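Local coordinates for galactofuranose-binding protein YtfQ (Escherichia coli, PDB 2VK2), which binds alpha- and beta-galactofuranose in the periplasm as the solute-binding component of the YtfQRT-YjfF ABC transporter, at residues S53-G58 and A82-F87; V105-I110 and T275-Y280; P128-E133 and G189-M194. All coordinates share one frame; numbering follows the deposited sequence.

In the fold
The three contacts run along the long axis of a two-lobed sugar-binding protein. Contact 1 closes first; both segments of contact 3 then fall between the two segments of contact 2. Contact 1 lies at the outer end of the lobe with the all-parallel sheet, and contact 3 in the other lobe, with centres about 47 Å apart. Contact 2 is between them. Strands 86-89 and 103-106, consecutive in the chain and neighbours in the first sheet, carry contacts 1 and 2. Contacts 2 and 3 both reach the mixed sheet. At contact 2 the chain passes between lobes twice, near the bound galactofuranose: strand 103-106 leads into helix 109-124, and strand 272-274 into strand 278-280.

Contact 1 (S53-G58 and A82-F87)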
ATOM      1  N   SER A  53      20.381  -0.839  14.703  1.00  8.88           N
ATOM      2  CA  SER A  53      20.477  -1.951  15.645  1.00  9.15           C
ATOM      3  C   SER A  53      20.763  -3.265  14.918  1.00  8.71           C
ATOM      4  O   SER A  53      21.613  -4.040  15.352  1.00  8.67           O
ATOM      5  CB  SER A  53      19.200  -2.075  16.473  1.00  9.49           C
ATOM      6  OG  SER A  53      19.291  -3.154  17.386  1.00 11.16           O
ATOM      7  N   PHE A  54      20.061  -3.516  13.816  1.00  8.03           N
ATOM      8  CA  PHE A  54      20.293  -4.730  13.033  1.00  8.18           C
ATOM      9  C   PHE A  54      21.728  -4.786  12.507  1.00  8.12           C
ATOM     10  O   PHE A  54      22.345  -5.851  12.500  1.00  7.79           O
ATOM     11  CB  PHE A  54      19.315  -4.833  11.857  1.00  8.32           C
ATOM     12  CG  PHE A  54      17.874  -5.057  12.257  1.00  8.50           C
ATOM     13  CD1 PHE A  54      17.528  -5.887  13.322  1.00  8.84           C
ATOM     14  CD2 PHE A  54      16.853  -4.459  11.529  1.00  8.74           C
ATOM     15  CE1 PHE A  54      16.193  -6.091  13.660  1.00  9.46           C
ATOM     16  CE2 PHE A  54      15.519  -4.670  11.865  1.00  9.15           C
ATOM     17  CZ  PHE A  54      15.195  -5.481  12.932  1.00  9.43           C
ATOM     18  N   VAL A  55      22.256  -3.648  12.064  1.00  8.03           N
ATOM     19  CA  VAL A  55      23.644  -3.573  11.606  1.00  8.35           C
ATOM     20  C   VAL A  55      24.602  -3.910  12.748  1.00  8.44           C
ATOM     21  O   VAL A  55      25.506  -4.727  12.583  1.00  8.52           O
ATOM     22  CB  VAL A  55      23.986  -2.181  11.023  1.00  8.28           C
ATOM     23  CG1 VAL A  55      25.490  -2.046  10.794  1.00  8.83           C
ATOM     24  CG2 VAL A  55      23.219  -1.948   9.729  1.00  9.01           C
ATOM     25  N   ALA A  56      24.384  -3.295  13.907  1.00  8.54           N
ATOM     26  CA  ALA A  56      25.224  -3.536  15.081  1.00  8.79           C
ATOM     27  C   ALA A  56      25.204  -5.009  15.494  1.00  8.86           C
ATOM     28  O   ALA A  56      26.240  -5.569  15.857  1.00  8.80           O
ATOM     29  CB  ALA A  56      24.780  -2.652  16.239  1.00  9.07           C
ATOM     30  N   GLN A  57      24.029  -5.630  15.424  1.00  8.86           N
ATOM     31  CA  GLN A  57      23.876  -7.045  15.771  1.00  9.15           C
ATOM     32  C   GLN A  57      24.556  -7.992  14.790  1.00  9.04           C
ATOM     33  O   GLN A  57      24.900  -9.110  15.157  1.00  9.34           O
ATOM     34  CB  GLN A  57      22.396  -7.408  15.854  1.00  9.03           C
ATOM     35  CG  GLN A  57      21.670  -6.786  17.016  1.00  9.64           C
ATOM     36  CD  GLN A  57      20.193  -7.083  16.966  1.00 10.12           C
ATOM     37  OE1 GLN A  57      19.791  -8.243  16.983  1.00 12.28           O
ATOM     38  NE2 GLN A  57      19.375  -6.039  16.897  1.00 10.76           N
ATOM     39  N   GLY A  58      24.736  -7.561  13.545  1.00  9.03           N
ATOM     40  CA  GLY A  58      25.347  -8.407  12.527  1.00  9.08           C
ATOM     41  C   GLY A  58      24.393  -9.427  11.932  1.00  9.18           C
ATOM     42  O   GLY A  58      24.773 -10.573  11.694  1.00  9.37           O
ATOM     43  N   ALA A  82      28.892  -2.146   6.370  1.00 12.27           N
ATOM     44  CA  ALA A  82      28.869  -3.373   7.170  1.00 12.18           C
ATOM     45  C   ALA A  82      28.708  -4.630   6.309  1.00 12.23           C
ATOM     46  O   ALA A  82      28.714  -5.743   6.834  1.00 12.14           O
ATOM     47  CB  ALA A  82      27.748  -3.301   8.198  1.00 12.27           C
ATOM     48  N   GLU A  83      28.553  -4.446   4.997  1.00 12.43           N
ATOM     49  CA  GLU A  83      28.389  -5.541   4.041  1.00 13.02           C
ATOM     50  C   GLU A  83      27.151  -6.393   4.336  1.00 12.03           C
ATOM     51  O   GLU A  83      27.166  -7.613   4.179  1.00 12.20           O
ATOM     52  CB  GLU A  83      29.664  -6.396   3.969  1.00 13.25           C
ATOM     53  CG  GLU A  83      30.904  -5.586   3.597  1.00 14.56           C
ATOM     54  CD  GLU A  83      32.168  -6.421   3.551  1.00 15.32           C
ATOM     55  OE1 GLU A  83      32.125  -7.552   3.024  1.00 18.53           O
ATOM     56  OE2 GLU A  83      33.210  -5.933   4.039  1.00 18.68           O
ATOM     57  N   ILE A  84      26.073  -5.726   4.743  1.00 11.00           N
ATOM     58  CA  ILE A  84      24.797  -6.382   4.999  1.00 10.37           C
ATOM     59  C   ILE A  84      23.825  -5.976   3.891  1.00  9.89           C
ATOM     60  O   ILE A  84      23.481  -4.796   3.778  1.00  9.85           O
ATOM     61  CB  ILE A  84      24.229  -5.980   6.374  1.00 10.17           C
ATOM     62  CG1 ILE A  84      25.176  -6.429   7.492  1.00 10.42           C
ATOM     63  CG2 ILE A  84      22.839  -6.586   6.586  1.00 10.28           C
ATOM     64  CD1 ILE A  84      24.791  -5.931   8.863  1.00 10.70           C
ATOM     65  N   PRO A  85      23.389  -6.941   3.057  1.00  9.46           N
ATOM     66  CA  PRO A  85      22.486  -6.600   1.957  1.00  9.32           C
ATOM     67  C   PRO A  85      21.126  -6.112   2.446  1.00  9.05           C
ATOM     68  O   PRO A  85      20.613  -6.608   3.455  1.00  8.84           O
ATOM     69  CB  PRO A  85      22.349  -7.920   1.191  1.00  9.52           C
ATOM     70  CG  PRO A  85      22.639  -8.966   2.195  1.00  9.79           C
ATOM     71  CD  PRO A  85      23.691  -8.383   3.082  1.00  9.31           C
ATOM     72  N   VAL A  86      20.570  -5.142   1.726  1.00  8.74           N
ATOM     73  CA  VAL A  86      19.299  -4.521   2.081  1.00  8.71           C
ATOM     74  C   VAL A  86      18.279  -4.759   0.976  1.00  8.54           C
ATOM     75  O   VAL A  86      18.578  -4.600  -0.208  1.00  8.89           O
ATOM     76  CB  VAL A  86      19.465  -3.005   2.321  1.00  8.77           C
ATOM     77  CG1 VAL A  86      18.107  -2.325   2.496  1.00  9.14           C
ATOM     78  CG2 VAL A  86      20.344  -2.765   3.537  1.00  9.17           C
ATOM     79  N   PHE A  87      17.074  -5.158   1.383  1.00  8.23           N
ATOM     80  CA  PHE A  87      15.967  -5.398   0.465  1.00  8.34           C
ATOM     81  C   PHE A  87      14.811  -4.498   0.869  1.00  8.09           C
ATOM     82  O   PHE A  87      14.445  -4.443   2.038  1.00  8.50           O
ATOM     83  CB  PHE A  87      15.539  -6.868   0.528  1.00  8.73           C
ATOM     84  CG  PHE A  87      16.644  -7.834   0.197  1.00  8.99           C
ATOM     85  CD1 PHE A  87      16.698  -8.450  -1.045  1.00  9.84           C
ATOM     86  CD2 PHE A  87      17.638  -8.117   1.125  1.00  9.78           C
ATOM     87  CE1 PHE A  87      17.724  -9.333  -1.357  1.00 10.21           C
ATOM     88  CE2 PHE A  87      18.662  -8.998   0.817  1.00  9.97           C
ATOM     89  CZ  PHE A  87      18.706  -9.604  -0.423  1.00  9.96           C
TER
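Val55 and Ile84 meet at the outer end of the parallel alpha/beta sheet, where helix 44-57 ends beside the turn that leads from helix 73-81 into strand 86-89. The contact is small and wholly apolar, and no hydrogen bond crosses it.

Two methyl contacts carry it. Val55 CG1 reaches Ala82 CB at 3.7 Å, and this is the closest approach of the two segments. CG1 is anti to the backbone N of Val55 (chi1 170°), which leaves CG2 for the Ile84 side. Ile84 extends its chain (chi2 173°) and brings the end methyl CD1 against the helix backbone, 3.8 Å from Val55 CA. The side chain of Ile62, on strand 61-64, touches both Val55 and Ile84 and joins them to the sheet.

Helix 44-57 ends within 53-58, and helix 73-81 ends just before Ala82. Gly58 and Glu83, both with positive phi, each close the end of their helix with a Schellman motif. The two ends lie next to each other here.

Gln57 of helix 44-57 uses both ends of its amide. OE1 bonds to Lys36 NZ of strand 34-39, while NE2 gives a hydrogen bond of 2.9 Å to Ser53 OG, which lies close to the amide plane.

Contact 2 (V105-I110 and T275-Y280); sequences VTADNI and TKSTLY
An ordered water joins the two segments where they run between the lobes of this periplasmic binding protein. It accepts from Asp108 N at 2.8 Å and donates to Thr275 O and to Ser277 OG, each at 2.7 Å. Three bonds thus fix the water, and they bridge a place where the segments do not bond directly.

One direct hydrogen bond crosses the contact. Thr275 N gives its hydrogen to Thr106 O at 2.9 Å, with an N-H...O angle of 155°. The donor stands above the carbonyl plane, 41° out of it. Thr106 also bonds through its backbone to Thr273, so the bond continues the pairing of strand 103-106 with strand 272-274.

The side chains add a few contacts across the segments, none of them a hydrogen bond. Thr275 OG1 lies between its own backbone N and carbonyl carbon (chi1 61°). This sets OG1 against the backbone of Ala107, 3.3 Å from Ala107 N, at an angle too poor for a hydrogen bond. Thr275 CG2 faces Val105 CG1, and Met251 touches both residues. Ser277 OG comes to the other segment at Ala107 CB.

The pieces belong to two of the chain connections between the lobes, close to the sugar cleft. The side chain of Thr106 lies near that of Asp90, a galactofuranose-binding residue, and about 5 Å from the bound sugar. Asp108 is the N-cap of helix 109-124, its OD1 accepting from Leu111 N. Thr106 OG1 donates to Ala107 O at 2.9 Å, meeting a lone pair of that oxygen in the plane of its carbonyl.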
ATOM      1  N   VAL A 105      10.916  -4.952  -3.807  1.00  8.41           N
ATOM      2  CA  VAL A 105       9.773  -5.803  -4.121  1.00  8.42           C
ATOM      3  C   VAL A 105       8.521  -4.968  -3.918  1.00  8.35           C
ATOM      4  O   VAL A 105       8.275  -4.472  -2.822  1.00  8.58           O
ATOM      5  CB  VAL A 105       9.713  -7.044  -3.217  1.00  8.25           C
ATOM      6  CG1 VAL A 105       8.551  -7.945  -3.636  1.00  8.65           C
ATOM      7  CG2 VAL A 105      11.030  -7.805  -3.267  1.00  9.04           C
ATOM      8  N   THR A 106       7.737  -4.788  -4.974  1.00  8.37           N
ATOM      9  CA  THR A 106       6.645  -3.831  -4.929  1.00  8.39           C
ATOM     10  C   THR A 106       5.707  -4.034  -6.103  1.00  8.28           C
ATOM     11  O   THR A 106       6.086  -4.617  -7.113  1.00  8.41           O
ATOM     12  CB  THR A 106       7.205  -2.379  -4.953  1.00  8.43           C
ATOM     13  OG1 THR A 106       6.134  -1.429  -4.872  1.00  8.65           O
ATOM     14  CG2 THR A 106       8.014  -2.128  -6.224  1.00  8.89           C
ATOM     15  N   ALA A 107       4.473  -3.567  -5.958  1.00  8.08           N
ATOM     16  CA  ALA A 107       3.595  -3.414  -7.106  1.00  8.11           C
ATOM     17  C   ALA A 107       4.039  -2.201  -7.921  1.00  8.17           C
ATOM     18  O   ALA A 107       4.835  -1.374  -7.459  1.00  7.88           O
ATOM     19  CB  ALA A 107       2.156  -3.243  -6.655  1.00  8.23           C
ATOM     20  N   ASP A 108       3.535  -2.121  -9.145  1.00  8.16           N
ATOM     21  CA  ASP A 108       3.592  -0.895  -9.928  1.00  8.19           C
ATOM     22  C   ASP A 108       2.445  -0.038  -9.401  1.00  8.04           C
ATOM     23  O   ASP A 108       1.285  -0.253  -9.745  1.00  7.93           O
ATOM     24  CB  ASP A 108       3.432  -1.214 -11.414  1.00  8.27           C
ATOM     25  CG  ASP A 108       3.431   0.022 -12.297  1.00  8.32           C
ATOM     26  OD1 ASP A 108       3.277   1.151 -11.780  1.00  8.65           O
ATOM     27  OD2 ASP A 108       3.572  -0.149 -13.527  1.00  9.57           O
ATOM     28  N   ASN A 109       2.774   0.916  -8.539  1.00  7.82           N
ATOM     29  CA  ASN A 109       1.757   1.677  -7.820  1.00  8.11           C
ATOM     30  C   ASN A 109       1.119   2.756  -8.687  1.00  7.93           C
ATOM     31  O   ASN A 109      -0.013   3.169  -8.436  1.00  8.35           O
ATOM     32  CB  ASN A 109       2.348   2.260  -6.539  1.00  8.33           C
ATOM     33  CG  ASN A 109       2.988   1.198  -5.669  1.00  8.90           C
ATOM     34  OD1 ASN A 109       2.317   0.286  -5.181  1.00 10.82           O
ATOM     35  ND2 ASN A 109       4.291   1.302  -5.482  1.00  8.62           N
ATOM     36  N   ILE A 110       1.837   3.196  -9.718  1.00  8.03           N
ATOM     37  CA  ILE A 110       1.252   4.068 -10.727  1.00  8.40           C
ATOM     38  C   ILE A 110       0.146   3.300 -11.451  1.00  8.26           C
ATOM     39  O   ILE A 110      -0.964   3.809 -11.624  1.00  8.28           O
ATOM     40  CB  ILE A 110       2.306   4.585 -11.735  1.00  8.45           C
ATOM     41  CG1 ILE A 110       3.392   5.395 -11.010  1.00  9.05           C
ATOM     42  CG2 ILE A 110       1.635   5.435 -12.802  1.00  8.94           C
ATOM     43  CD1 ILE A 110       4.470   5.947 -11.911  1.00  9.45           C
ATOM     44  N   THR A 275       5.313  -7.105  -8.401  1.00 11.03           N
ATOM     45  CA  THR A 275       4.205  -8.022  -8.139  1.00 11.38           C
ATOM     46  C   THR A 275       3.038  -7.655  -9.057  1.00 12.04           C
ATOM     47  O   THR A 275       3.020  -6.570  -9.642  1.00 12.00           O
ATOM     48  CB  THR A 275       3.761  -7.956  -6.670  1.00 11.31           C
ATOM     49  OG1 THR A 275       3.309  -6.633  -6.359  1.00 11.47           O
ATOM     50  CG2 THR A 275       4.922  -8.316  -5.744  1.00 11.31           C
ATOM     51  N   LYS A 276       2.069  -8.562  -9.181  1.00 12.92           N
ATOM     52  CA  LYS A 276       0.956  -8.406 -10.121  1.00 13.40           C
ATOM     53  C   LYS A 276      -0.210  -7.618  -9.521  1.00 12.78           C
ATOM     54  O   LYS A 276      -0.603  -7.859  -8.381  1.00 12.71           O
ATOM     55  CB  LYS A 276       0.460  -9.786 -10.577  1.00 13.68           C
ATOM     56  CG  LYS A 276      -0.693  -9.743 -11.580  1.00 14.24           C
ATOM     57  CD  LYS A 276      -1.065 -11.129 -12.101  1.00 15.52           C
ATOM     58  CE  LYS A 276      -0.016 -11.699 -13.050  1.00 17.76           C
ATOM     59  NZ  LYS A 276       0.257 -10.809 -14.212  1.00 19.03           N
ATOM     60  N   SER A 277      -0.765  -6.698 -10.312  1.00 12.37           N
ATOM     61  CA  SER A 277      -1.939  -5.911  -9.921  1.00 12.19           C
ATOM     62  C   SER A 277      -3.156  -6.306 -10.750  1.00 12.29           C
ATOM     63  O   SER A 277      -3.069  -6.397 -11.973  1.00 12.65           O
ATOM     64  CB  SER A 277      -1.674  -4.420 -10.127  1.00 11.95           C
ATOM     65  OG  SER A 277      -0.570  -3.982  -9.358  1.00 11.08           O
ATOM     66  N   THR A 278      -4.289  -6.519 -10.081  1.00 12.15           N
ATOM     67  CA  THR A 278      -5.533  -6.903 -10.748  1.00 12.24           C
ATOM     68  C   THR A 278      -6.711  -6.136 -10.160  1.00 11.63           C
ATOM     69  O   THR A 278      -6.868  -6.081  -8.942  1.00 11.30           O
ATOM     70  CB  THR A 278      -5.807  -8.411 -10.590  1.00 12.62           C
ATOM     71  OG1 THR A 278      -4.648  -9.154 -10.988  1.00 14.19           O
ATOM     72  CG2 THR A 278      -7.005  -8.835 -11.435  1.00 13.21           C
ATOM     73  N   LEU A 279      -7.529  -5.552 -11.034  1.00 11.12           N
ATOM     74  CA  LEU A 279      -8.762  -4.881 -10.622  1.00 10.96           C
ATOM     75  C   LEU A 279      -9.847  -5.908 -10.317  1.00 10.89           C
ATOM     76  O   LEU A 279     -10.088  -6.819 -11.113  1.00 10.87           O
ATOM     77  CB  LEU A 279      -9.252  -3.947 -11.729  1.00 10.87           C
ATOM     78  CG  LEU A 279     -10.542  -3.172 -11.448  1.00 11.25           C
ATOM     79  CD1 LEU A 279     -10.308  -2.110 -10.389  1.00 11.85           C
ATOM     80  CD2 LEU A 279     -11.064  -2.551 -12.727  1.00 11.46           C
ATOM     81  N   TYR A 280     -10.501  -5.747  -9.171  1.00 10.73           N
ATOM     82  CA  TYR A 280     -11.626  -6.590  -8.788  1.00 10.99           C
ATOM     83  C   TYR A 280     -12.859  -5.745  -8.506  1.00 10.76           C
ATOM     84  O   TYR A 280     -12.780  -4.688  -7.876  1.00 10.04           O
ATOM     85  CB  TYR A 280     -11.260  -7.444  -7.577  1.00 11.90           C
ATOM     86  CG  TYR A 280     -10.303  -8.560  -7.922  1.00 12.78           C
ATOM     87  CD1 TYR A 280     -10.714  -9.639  -8.698  1.00 13.59           C
ATOM     88  CD2 TYR A 280      -8.982  -8.534  -7.486  1.00 13.38           C
ATOM     89  CE1 TYR A 280      -9.841 -10.663  -9.028  1.00 14.00           C
ATOM     90  CE2 TYR A 280      -8.100  -9.558  -7.810  1.00 13.91           C
ATOM     91  CZ  TYR A 280      -8.537 -10.618  -8.580  1.00 13.81           C
ATOM     92  OH  TYR A 280      -7.670 -11.636  -8.904  1.00 14.61           O
TER
HETATM   93  O   HOH W   1       1.916  -4.161 -10.276  1.00  9.19           O

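Contact 3 (P128-E133 and G189-M194)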
ATOM      1  N   PRO A 128     -20.847  14.173 -15.206  1.00 11.23           N
ATOM      2  CA  PRO A 128     -20.070  14.906 -14.207  1.00 11.43           C
ATOM      3  C   PRO A 128     -19.793  14.054 -12.977  1.00 11.32           C
ATOM      4  O   PRO A 128     -20.683  13.341 -12.506  1.00 11.40           O
ATOM      5  CB  PRO A 128     -20.975  16.092 -13.846  1.00 11.62           C
ATOM      6  CG  PRO A 128     -21.945  16.203 -14.957  1.00 11.91           C
ATOM      7  CD  PRO A 128     -22.143  14.820 -15.476  1.00 11.66           C
ATOM      8  N   CYS A 129     -18.554  14.145 -12.468  1.00 11.24           N
ATOM      9  CA  CYS A 129     -18.157  13.353 -11.309  1.00 11.04           C
ATOM     10  C   CYS A 129     -17.093  14.058 -10.520  1.00 10.48           C
ATOM     11  O   CYS A 129     -15.973  14.113 -10.929  1.00 10.71           O
ATOM     12  CB  CYS A 129     -17.660  11.989 -11.755  1.00 11.26           C
ATOM     13  SG  CYS A 129     -17.212  10.890 -10.372  1.00 12.81           S
ATOM     14  N   ASN A 130     -17.488  14.576  -9.418  1.00 10.05           N
ATOM     15  CA  ASN A 130     -16.551  15.136  -8.448  1.00 10.00           C
ATOM     16  C   ASN A 130     -15.972  14.056  -7.564  1.00  9.60           C
ATOM     17  O   ASN A 130     -16.697  13.332  -6.899  1.00  9.63           O
ATOM     18  CB  ASN A 130     -17.245  16.159  -7.560  1.00 10.14           C
ATOM     19  CG  ASN A 130     -17.588  17.460  -8.320  1.00 11.01           C
ATOM     20  OD1 ASN A 130     -17.051  17.767  -9.310  1.00 11.78           O
ATOM     21  ND2 ASN A 130     -18.504  18.174  -7.777  1.00 12.38           N
ATOM     22  N   VAL A 131     -14.640  14.000  -7.578  1.00  9.08           N
ATOM     23  CA  VAL A 131     -13.888  13.022  -6.809  1.00  8.81           C
ATOM     24  C   VAL A 131     -13.285  13.673  -5.572  1.00  8.69           C
ATOM     25  O   VAL A 131     -12.778  14.793  -5.633  1.00  8.78           O
ATOM     26  CB  VAL A 131     -12.755  12.414  -7.665  1.00  8.95           C
ATOM     27  CG1 VAL A 131     -11.875  11.487  -6.831  1.00  9.25           C
ATOM     28  CG2 VAL A 131     -13.337  11.670  -8.856  1.00  9.57           C
ATOM     29  N   VAL A 132     -13.356  12.975  -4.445  1.00  8.38           N
ATOM     30  CA  VAL A 132     -12.573  13.338  -3.273  1.00  8.46           C
ATOM     31  C   VAL A 132     -11.532  12.242  -3.058  1.00  8.20           C
ATOM     32  O   VAL A 132     -11.836  11.049  -3.184  1.00  8.16           O
ATOM     33  CB  VAL A 132     -13.449  13.569  -2.017  1.00  8.44           C
ATOM     34  CG1 VAL A 132     -14.445  14.696  -2.272  1.00  8.87           C
ATOM     35  CG2 VAL A 132     -14.170  12.294  -1.584  1.00  9.10           C
ATOM     36  N   GLU A 133     -10.299  12.653  -2.775  1.00  8.19           N
ATOM     37  CA  GLU A 133      -9.176  11.731  -2.683  1.00  8.06           C
ATOM     38  C   GLU A 133      -8.658  11.634  -1.257  1.00  8.10           C
ATOM     39  O   GLU A 133      -8.340  12.647  -0.636  1.00  8.22           O
ATOM     40  CB  GLU A 133      -8.051  12.182  -3.620  1.00  7.99           C
ATOM     41  CG  GLU A 133      -6.805  11.291  -3.589  1.00  8.32           C
ATOM     42  CD  GLU A 133      -5.730  11.755  -4.546  1.00  8.57           C
ATOM     43  OE1 GLU A 133      -5.541  12.984  -4.677  1.00 10.06           O
ATOM     44  OE2 GLU A 133      -5.068  10.893  -5.160  1.00  8.66           O
ATOM     45  N   GLY A 189     -22.245  15.935   1.492  1.00 16.79           N
ATOM     46  CA  GLY A 189     -21.834  14.874   0.573  1.00 16.51           C
ATOM     47  C   GLY A 189     -22.543  14.843  -0.774  1.00 16.14           C
ATOM     48  O   GLY A 189     -22.193  14.033  -1.629  1.00 15.77           O
ATOM     49  N   LYS A 190     -23.527  15.721  -0.978  1.00 15.91           N
ATOM     50  CA  LYS A 190     -24.315  15.717  -2.219  1.00 15.84           C
ATOM     51  C   LYS A 190     -23.517  16.148  -3.449  1.00 15.14           C
ATOM     52  O   LYS A 190     -23.867  15.781  -4.571  1.00 15.16           O
ATOM     53  CB  LYS A 190     -25.559  16.600  -2.077  1.00 16.01           C
ATOM     54  CG  LYS A 190     -26.582  16.066  -1.087  1.00 16.29           C
ATOM     55  CD  LYS A 190     -27.831  16.933  -1.049  1.00 16.48           C
ATOM     56  N   ASN A 191     -22.448  16.917  -3.241  1.00 14.36           N
ATOM     57  CA  ASN A 191     -21.588  17.355  -4.338  1.00 13.77           C
ATOM     58  C   ASN A 191     -20.411  16.403  -4.592  1.00 12.92           C
ATOM     59  O   ASN A 191     -19.486  16.746  -5.326  1.00 13.06           O
ATOM     60  CB  ASN A 191     -21.072  18.774  -4.063  1.00 13.94           C
ATOM     61  CG  ASN A 191     -20.510  19.448  -5.303  1.00 14.39           C
ATOM     62  OD1 ASN A 191     -21.079  19.351  -6.392  1.00 15.52           O
ATOM     63  ND2 ASN A 191     -19.390  20.145  -5.140  1.00 14.89           N
ATOM     64  N   ILE A 192     -20.453  15.210  -3.997  1.00 11.96           N
ATOM     65  CA  ILE A 192     -19.416  14.194  -4.186  1.00 11.23           C
ATOM     66  C   ILE A 192     -19.982  13.014  -4.974  1.00 10.96           C
ATOM     67  O   ILE A 192     -21.040  12.489  -4.626  1.00 10.82           O
ATOM     68  CB  ILE A 192     -18.887  13.675  -2.833  1.00 10.95           C
ATOM     69  CG1 ILE A 192     -18.320  14.828  -1.996  1.00 10.97           C
ATOM     70  CG2 ILE A 192     -17.822  12.599  -3.056  1.00 10.73           C
ATOM     71  CD1 ILE A 192     -17.882  14.417  -0.607  1.00 11.02           C
ATOM     72  N   CYS A 193     -19.269  12.610  -6.025  1.00 10.99           N
ATOM     73  CA  CYS A 193     -19.640  11.464  -6.865  1.00 10.78           C
ATOM     74  C   CYS A 193     -18.879  10.196  -6.473  1.00 10.08           C
ATOM     75  O   CYS A 193     -19.431   9.096  -6.527  1.00  9.80           O
ATOM     76  CB  CYS A 193     -19.388  11.804  -8.345  1.00 11.02           C
ATOM     77  SG  CYS A 193     -19.108  10.414  -9.493  1.00 13.28           S
ATOM     78  N   MET A 194     -17.619  10.349  -6.074  1.00  9.47           N
ATOM     79  CA  MET A 194     -16.748   9.206  -5.841  1.00  9.09           C
ATOM     80  C   MET A 194     -15.630   9.556  -4.865  1.00  8.64           C
ATOM     81  O   MET A 194     -15.111  10.676  -4.876  1.00  8.57           O
ATOM     82  CB  MET A 194     -16.167   8.745  -7.181  1.00  9.20           C
ATOM     83  CG  MET A 194     -15.249   7.536  -7.118  1.00  9.21           C
ATOM     84  SD  MET A 194     -13.506   7.989  -7.198  1.00  9.00           S
ATOM     85  CE  MET A 194     -12.761   6.364  -7.345  1.00  9.03           C
TER
HETATM   86  O   HOH W   2     -18.894  21.002  -8.311  1.00 35.73           O
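This is a disulfide-bonded parallel strand contact in the mixed sheet. It joins the start of strand 129-135 to the loop that enters strand 194-197.

Cys129 SG and Cys193 SG are bonded at 2.1 Å, with a chi3 of -86°. Next to the disulfide, Asn130 O accepts two backbone hydrogen bonds. Cys193 N lies in the carbonyl plane at 2.8 Å, and Met194 N is tilted 25° from it at 3.2 Å. Val132 N then bonds to Met194 O at 2.9 Å, and Val131 pairs with Met194.

With CG anti to the carbonyl carbon (chi1 -71°), the Asn130 amide swings to the loop. Its ND2 donates to Asn191 O at 3.0 Å. The amides of Asn130 and Asn191 stand almost perpendicular, so they do not stack. A water accepts from Asn130 ND2 and weakly from Asn191 ND2, which also bonds to Glu186.

Val131 and Met194 lie side by side, Val131 CG1 being 3.9 Å from Met194 SD, and both touch Leu120 of helix 109-124. Val132 CG1 meets Ile192 CD1 at 3.8 Å, the two side chains crossing at about a right angle. Both touch Met179 of helix 172-185. Helices thus pack on the two faces of the sheet, as in the alpha/beta lobes of periplasmic sugar-binding proteins.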